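Local coordinates for beta-1,4-exocellulase (Thermobifida fusca, PDB 4B4H), which probably binds cellulose and hydrolyses its beta-1,4 linkages as an exo-acting cellobiohydrolase of glycoside hydrolase family 6, this chain being the catalytic domain, at residues Val142-Gly147 / His189-Trp194; Ser196-Ser201 / Trp256-Asp261. All coordinates share one frame; numbering follows the deposited sequence.

Contact 1: Val142-Gly147 / His189-Trp194; sequences VTNVGG and HGWIGW
Trp191, predicted to bind substrate in this family 6 glycoside hydrolase, meets Thr143 and Asn144 at the active-site end of the distorted beta/alpha barrel, its central strands mainly parallel, where the short helices 140-143 and 189-192 come together. The joint is a single straight hydrogen bond: the indole NE1 of Trp191 donates to OG1 of Thr143 over 2.9 Å, with an N-H...O angle of 175°. The hydroxyl lies only 2° out of the indole plane, so the bond leaves the ring edge and uses neither face. Thr143 turns OG1 between its own N and carbonyl carbon (chi1 66°), which aims the oxygen at the indole and sets the methyl CG2 beside the indole, 3.7 Å from Trp191 NE1. The same OG1 also bonds to Pro139 O, so the hydroxyl has two partners, the indole N-H and Pro139 O, which probably helps hold the indole's orientation. With CG of Trp191 anti to the backbone N, the ring reaches across to helix 140-143, and its side chain also touches that of Asp136, the predicted proton donor. Asn144, just past the helix, brings its amide obliquely to the benzene part of the indole, while ND2 bonds to Asn140 OD1. Beyond the bond, Thr143 also approaches Ile192, CG2 to CG2 at 4.4 Å.

Contact 2: Ser196-Ser201 / Trp256-Asp261; sequences SNFGPS and WNQYVD
Phe198 in the first turn of helix 198-209 meets Tyr259 in the loop that leads into helix 262-276, a packing contact between two helix starts in the family 6 catalytic domain. The rings form an oblique aromatic pair, their centroids 5.9 Å apart and planes at 36°. Phe198 CE2 comes 3.5 Å from Tyr259 OH, and its CD2 lies 4.0 Å from Tyr259 CE2, so the CD2 and CE2 atoms of the phenyl meet the phenol end of the tyrosine. CG of Phe198 stands anti to the backbone N (chi1 -179°), which carries the ring out from the helix, where it also touches Phe265, Leu269 and Ala272 of helix 262-276. An alanine here is likely to leave a gap between these residues and Tyr259, depriving the phenol of its aromatic neighbour. Gln258 adds a lighter touch, its NE2 4.1 Å from Phe198 CB, while that nitrogen bonds to Gly193 O. In the next shell, Tyr259 OH is hydrogen-bonded to Asp268 OD2, which ties the phenol end to helix 262-276, and CB of Gln258 packs on one face of the tyrosine ring, near its rim. An Asx turn shapes the loop at this point: Tyr259 N donates to Asn257 OD1 over 3.1 Å. On the helix side, Asn197 O accepts from both Ser201 N and Ser201 OG, which approach from opposite faces of its carbonyl plane, the hydroxyl at 2.8 Å.

From the N terminus, the chain passes through helix 140-143, crosses helices 152-160 and 162-175 and strand 180-185, and returns at helix 189-192, where contact 1 closes a loop of 41 residues. Helix 198-209 follows almost at once and opens contact 2, closed 54 residues later by the loop before helix 262-276. The two loops therefore run in series, neither nesting nor crossing, yet the centres of the two contacts lie about 8 Å apart. Segments 189-194 and 256-261 join them directly: His189 O receives Asn257 ND2 at 2.9 Å. Val142 also packs on Pro200 and Ser201, tying helix 140-143 to helix 198-209.

Contact 1: Val142-Gly147 / His189-Trp194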
loop_
_atom_site.group_PDB
_atom_site.type_symbol
_atom_site.label_atom_id
_atom_site.label_comp_id
_atom_site.label_asym_id
_atom_site.label_seq_id
_atom_site.Cartn_x
_atom_site.Cartn_y
_atom_site.Cartn_z
ATOM N N VAL A 142 5.552 -15.965 1.339
ATOM C CA VAL A 142 5.061 -16.836 0.260
ATOM C C VAL A 142 6.103 -16.908 -0.862
ATOM O O VAL A 142 6.451 -17.995 -1.328
ATOM C CB VAL A 142 3.720 -16.319 -0.329
ATOM C CG1 VAL A 142 3.257 -17.203 -1.487
ATOM C CG2 VAL A 142 2.651 -16.223 0.751
ATOM N N THR A 143 6.610 -15.746 -1.263
ATOM C CA THR A 143 7.310 -15.588 -2.542
ATOM C C THR A 143 8.824 -15.402 -2.434
ATOM O O THR A 143 9.567 -15.685 -3.383
ATOM C CB THR A 143 6.776 -14.359 -3.291
ATOM O OG1 THR A 143 7.110 -13.183 -2.541
ATOM C CG2 THR A 143 5.256 -14.438 -3.470
ATOM N N ASN A 144 9.280 -14.905 -1.288
ATOM C CA ASN A 144 10.693 -14.567 -1.127
ATOM C C ASN A 144 11.468 -15.444 -0.128
ATOM O O ASN A 144 12.462 -15.006 0.443
ATOM C CB ASN A 144 10.832 -13.064 -0.801
ATOM C CG ASN A 144 10.399 -12.169 -1.957
ATOM O OD1 ASN A 144 10.583 -12.507 -3.118
ATOM N ND2 ASN A 144 9.840 -11.012 -1.634
ATOM N N VAL A 145 11.045 -16.696 0.044
ATOM C CA VAL A 145 11.685 -17.583 1.022
ATOM C C VAL A 145 12.624 -18.605 0.368
ATOM O O VAL A 145 13.512 -19.153 1.024
ATOM C CB VAL A 145 10.641 -18.273 1.928
ATOM C CG1 VAL A 145 11.278 -19.341 2.804
ATOM C CG2 VAL A 145 9.981 -17.242 2.821
ATOM N N GLY A 146 12.420 -18.856 -0.916
ATOM C CA GLY A 146 13.262 -19.801 -1.651
ATOM C C GLY A 146 13.634 -19.257 -3.014
ATOM O O GLY A 146 13.246 -18.143 -3.367
ATOM N N GLY A 147 14.406 -20.037 -3.770
ATOM C CA GLY A 147 14.731 -19.717 -5.162
ATOM C C GLY A 147 15.530 -18.447 -5.384
ATOM O O GLY A 147 15.932 -17.776 -4.429
ATOM N N HIS A 189 -1.347 -6.920 -7.428
ATOM C CA HIS A 189 -1.543 -8.042 -8.345
ATOM C C HIS A 189 -0.263 -8.452 -9.005
ATOM O O HIS A 189 -0.062 -9.641 -9.292
ATOM C CB HIS A 189 -2.683 -7.774 -9.337
ATOM C CG HIS A 189 -2.287 -6.965 -10.548
ATOM N ND1 HIS A 189 -2.388 -5.619 -10.597
ATOM C CD2 HIS A 189 -1.814 -7.366 -11.790
ATOM C CE1 HIS A 189 -1.978 -5.186 -11.812
ATOM N NE2 HIS A 189 -1.636 -6.256 -12.536
ATOM N N GLY A 190 0.626 -7.486 -9.228
ATOM C CA GLY A 190 1.957 -7.760 -9.760
ATOM C C GLY A 190 2.916 -8.414 -8.781
ATOM O O GLY A 190 4.106 -8.488 -9.054
ATOM N N TRP A 191 2.414 -8.866 -7.636
ATOM C CA TRP A 191 3.215 -9.616 -6.673
ATOM C C TRP A 191 2.614 -10.971 -6.413
ATOM O O TRP A 191 3.304 -11.988 -6.510
ATOM C CB TRP A 191 3.348 -8.828 -5.368
ATOM C CG TRP A 191 4.268 -9.397 -4.306
ATOM C CD1 TRP A 191 4.853 -10.670 -4.232
ATOM C CD2 TRP A 191 4.686 -8.724 -3.079
ATOM N NE1 TRP A 191 5.605 -10.798 -3.091
ATOM C CE2 TRP A 191 5.545 -9.669 -2.354
ATOM C CE3 TRP A 191 4.455 -7.471 -2.533
ATOM C CZ2 TRP A 191 6.125 -9.344 -1.137
ATOM C CZ3 TRP A 191 5.045 -7.153 -1.312
ATOM C CH2 TRP A 191 5.855 -8.071 -0.626
ATOM N N ILE A 192 1.314 -11.007 -6.105
ATOM C CA ILE A 192 0.683 -12.260 -5.684
ATOM C C ILE A 192 -0.512 -12.658 -6.558
ATOM O O ILE A 192 -1.441 -13.339 -6.101
ATOM C CB ILE A 192 0.328 -12.256 -4.174
ATOM C CG1 ILE A 192 -0.775 -11.237 -3.867
ATOM C CG2 ILE A 192 1.573 -12.009 -3.325
ATOM C CD1 ILE A 192 -1.449 -11.435 -2.527
ATOM N N GLY A 193 -0.468 -12.257 -7.825
ATOM C CA GLY A 193 -1.564 -12.538 -8.743
ATOM C C GLY A 193 -1.488 -13.877 -9.462
ATOM O O GLY A 193 -2.450 -14.265 -10.107
ATOM N N TRP A 194 -0.350 -14.568 -9.358
ATOM C CA TRP A 194 -0.138 -15.853 -10.046
ATOM C C TRP A 194 -0.812 -17.034 -9.395
ATOM O O TRP A 194 -0.974 -17.082 -8.172
ATOM C CB TRP A 194 1.352 -16.143 -10.171
ATOM C CG TRP A 194 2.062 -15.250 -11.147
ATOM C CD1 TRP A 194 2.349 -15.508 -12.484
ATOM C CD2 TRP A 194 2.606 -13.914 -10.893
ATOM N NE1 TRP A 194 3.011 -14.459 -13.051
ATOM C CE2 TRP A 194 3.197 -13.466 -12.157
ATOM C CE3 TRP A 194 2.656 -13.069 -9.785
ATOM C CZ2 TRP A 194 3.812 -12.232 -12.279
ATOM C CZ3 TRP A 194 3.280 -11.828 -9.923
ATOM C CH2 TRP A 194 3.837 -11.419 -11.146
#

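Contact 2: Ser196-Ser201 / Trp256-Asp261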
loop_
_atom_site.group_PDB
_atom_site.type_symbol
_atom_site.label_atom_id
_atom_site.label_comp_id
_atom_site.label_asym_id
_atom_site.label_seq_id
_atom_site.Cartn_x
_atom_site.Cartn_y
_atom_site.Cartn_z
ATOM N N SER A 196 0.371 -19.640 -8.560
ATOM C CA SER A 196 1.281 -20.236 -7.575
ATOM C C SER A 196 1.401 -19.502 -6.239
ATOM O O SER A 196 1.824 -20.100 -5.251
ATOM C CB SER A 196 2.675 -20.449 -8.171
ATOM O OG SER A 196 3.173 -19.297 -8.815
ATOM N N ASN A 197 1.039 -18.222 -6.195
ATOM C CA ASN A 197 1.147 -17.462 -4.938
ATOM C C ASN A 197 -0.142 -16.841 -4.389
ATOM O O ASN A 197 -0.187 -16.452 -3.224
ATOM C CB ASN A 197 2.293 -16.435 -4.984
ATOM C CG ASN A 197 2.228 -15.525 -6.191
ATOM O OD1 ASN A 197 1.158 -15.290 -6.750
ATOM N ND2 ASN A 197 3.379 -14.995 -6.591
ATOM N N PHE A 198 -1.187 -16.783 -5.209
ATOM C CA PHE A 198 -2.485 -16.221 -4.800
ATOM C C PHE A 198 -3.094 -17.023 -3.638
ATOM O O PHE A 198 -3.292 -16.486 -2.543
ATOM C CB PHE A 198 -3.424 -16.158 -6.016
ATOM C CG PHE A 198 -4.782 -15.584 -5.731
ATOM C CD1 PHE A 198 -5.794 -16.376 -5.193
ATOM C CD2 PHE A 198 -5.069 -14.257 -6.051
ATOM C CE1 PHE A 198 -7.055 -15.857 -4.957
ATOM C CE2 PHE A 198 -6.327 -13.733 -5.807
ATOM C CZ PHE A 198 -7.318 -14.533 -5.258
ATOM N N GLY A 199 -3.363 -18.308 -3.868
ATOM C CA GLY A 199 -3.846 -19.208 -2.812
ATOM C C GLY A 199 -2.953 -19.238 -1.572
ATOM O O GLY A 199 -3.447 -19.107 -0.445
ATOM N N PRO A 200 -1.633 -19.405 -1.764
ATOM C CA PRO A 200 -0.682 -19.393 -0.644
ATOM C C PRO A 200 -0.716 -18.106 0.204
ATOM O O PRO A 200 -0.594 -18.170 1.434
ATOM C CB PRO A 200 0.664 -19.565 -1.345
ATOM C CG PRO A 200 0.335 -20.375 -2.551
ATOM C CD PRO A 200 -0.987 -19.846 -3.019
ATOM N N SER A 201 -0.900 -16.957 -0.448
ATOM C CA SER A 201 -1.062 -15.695 0.264
ATOM C C SER A 201 -2.339 -15.723 1.101
ATOM O O SER A 201 -2.331 -15.302 2.259
ATOM C CB SER A 201 -1.095 -14.517 -0.713
ATOM O OG SER A 201 0.143 -14.375 -1.378
ATOM N N TRP A 256 1.739 -14.233 -17.569
ATOM C CA TRP A 256 0.824 -15.269 -17.066
ATOM C C TRP A 256 0.252 -15.021 -15.705
ATOM O O TRP A 256 -0.224 -15.941 -15.029
ATOM C CB TRP A 256 1.426 -16.668 -17.191
ATOM C CG TRP A 256 1.266 -17.179 -18.597
ATOM C CD1 TRP A 256 2.179 -17.098 -19.647
ATOM C CD2 TRP A 256 0.072 -17.800 -19.178
ATOM N NE1 TRP A 256 1.659 -17.643 -20.790
ATOM C CE2 TRP A 256 0.397 -18.077 -20.582
ATOM C CE3 TRP A 256 -1.178 -18.165 -18.686
ATOM C CZ2 TRP A 256 -0.507 -18.691 -21.436
ATOM C CZ3 TRP A 256 -2.081 -18.784 -19.560
ATOM C CH2 TRP A 256 -1.755 -19.034 -20.901
ATOM N N ASN A 257 0.271 -13.755 -15.300
ATOM C CA ASN A 257 -0.497 -13.315 -14.159
ATOM C C ASN A 257 -1.968 -13.523 -14.482
ATOM O O ASN A 257 -2.383 -13.406 -15.638
ATOM C CB ASN A 257 -0.225 -11.832 -13.913
ATOM C CG ASN A 257 -0.476 -11.415 -12.480
ATOM O OD1 ASN A 257 -1.544 -11.679 -11.915
ATOM N ND2 ASN A 257 0.494 -10.726 -11.894
ATOM N N GLN A 258 -2.755 -13.840 -13.467
ATOM C CA GLN A 258 -4.208 -13.958 -13.653
ATOM C C GLN A 258 -4.897 -12.613 -13.847
ATOM O O GLN A 258 -6.059 -12.565 -14.281
ATOM C CB GLN A 258 -4.839 -14.680 -12.469
ATOM C CG GLN A 258 -4.389 -16.115 -12.330
ATOM C CD GLN A 258 -4.970 -16.785 -11.116
ATOM O OE1 GLN A 258 -5.804 -17.680 -11.241
ATOM N NE2 GLN A 258 -4.523 -16.373 -9.928
ATOM N N TYR A 259 -4.194 -11.538 -13.495
ATOM C CA TYR A 259 -4.759 -10.192 -13.483
ATOM C C TYR A 259 -3.817 -9.207 -14.150
ATOM O O TYR A 259 -2.596 -9.383 -14.106
ATOM C CB TYR A 259 -5.053 -9.752 -12.036
ATOM C CG TYR A 259 -5.718 -10.842 -11.226
ATOM C CD1 TYR A 259 -7.084 -11.093 -11.366
ATOM C CD2 TYR A 259 -4.982 -11.653 -10.361
ATOM C CE1 TYR A 259 -7.705 -12.100 -10.649
ATOM C CE2 TYR A 259 -5.593 -12.667 -9.635
ATOM C CZ TYR A 259 -6.957 -12.896 -9.789
ATOM O OH TYR A 259 -7.551 -13.920 -9.081
ATOM N N VAL A 260 -4.405 -8.177 -14.754
ATOM C CA VAL A 260 -3.688 -7.019 -15.296
ATOM C C VAL A 260 -3.965 -5.712 -14.522
ATOM O O VAL A 260 -3.460 -4.645 -14.880
ATOM C CB VAL A 260 -4.024 -6.782 -16.793
ATOM C CG1 VAL A 260 -3.742 -8.029 -17.612
ATOM C CG2 VAL A 260 -5.478 -6.350 -16.980
ATOM N N ASP A 261 -4.786 -5.800 -13.479
ATOM C CA ASP A 261 -5.140 -4.620 -12.677
ATOM C C ASP A 261 -5.566 -4.986 -11.255
ATOM O O ASP A 261 -5.775 -6.153 -10.940
ATOM C CB ASP A 261 -6.179 -3.744 -13.404
ATOM C CG ASP A 261 -7.469 -4.480 -13.731
ATOM O OD1 ASP A 261 -7.955 -5.290 -12.910
ATOM O OD2 ASP A 261 -8.011 -4.217 -14.822
#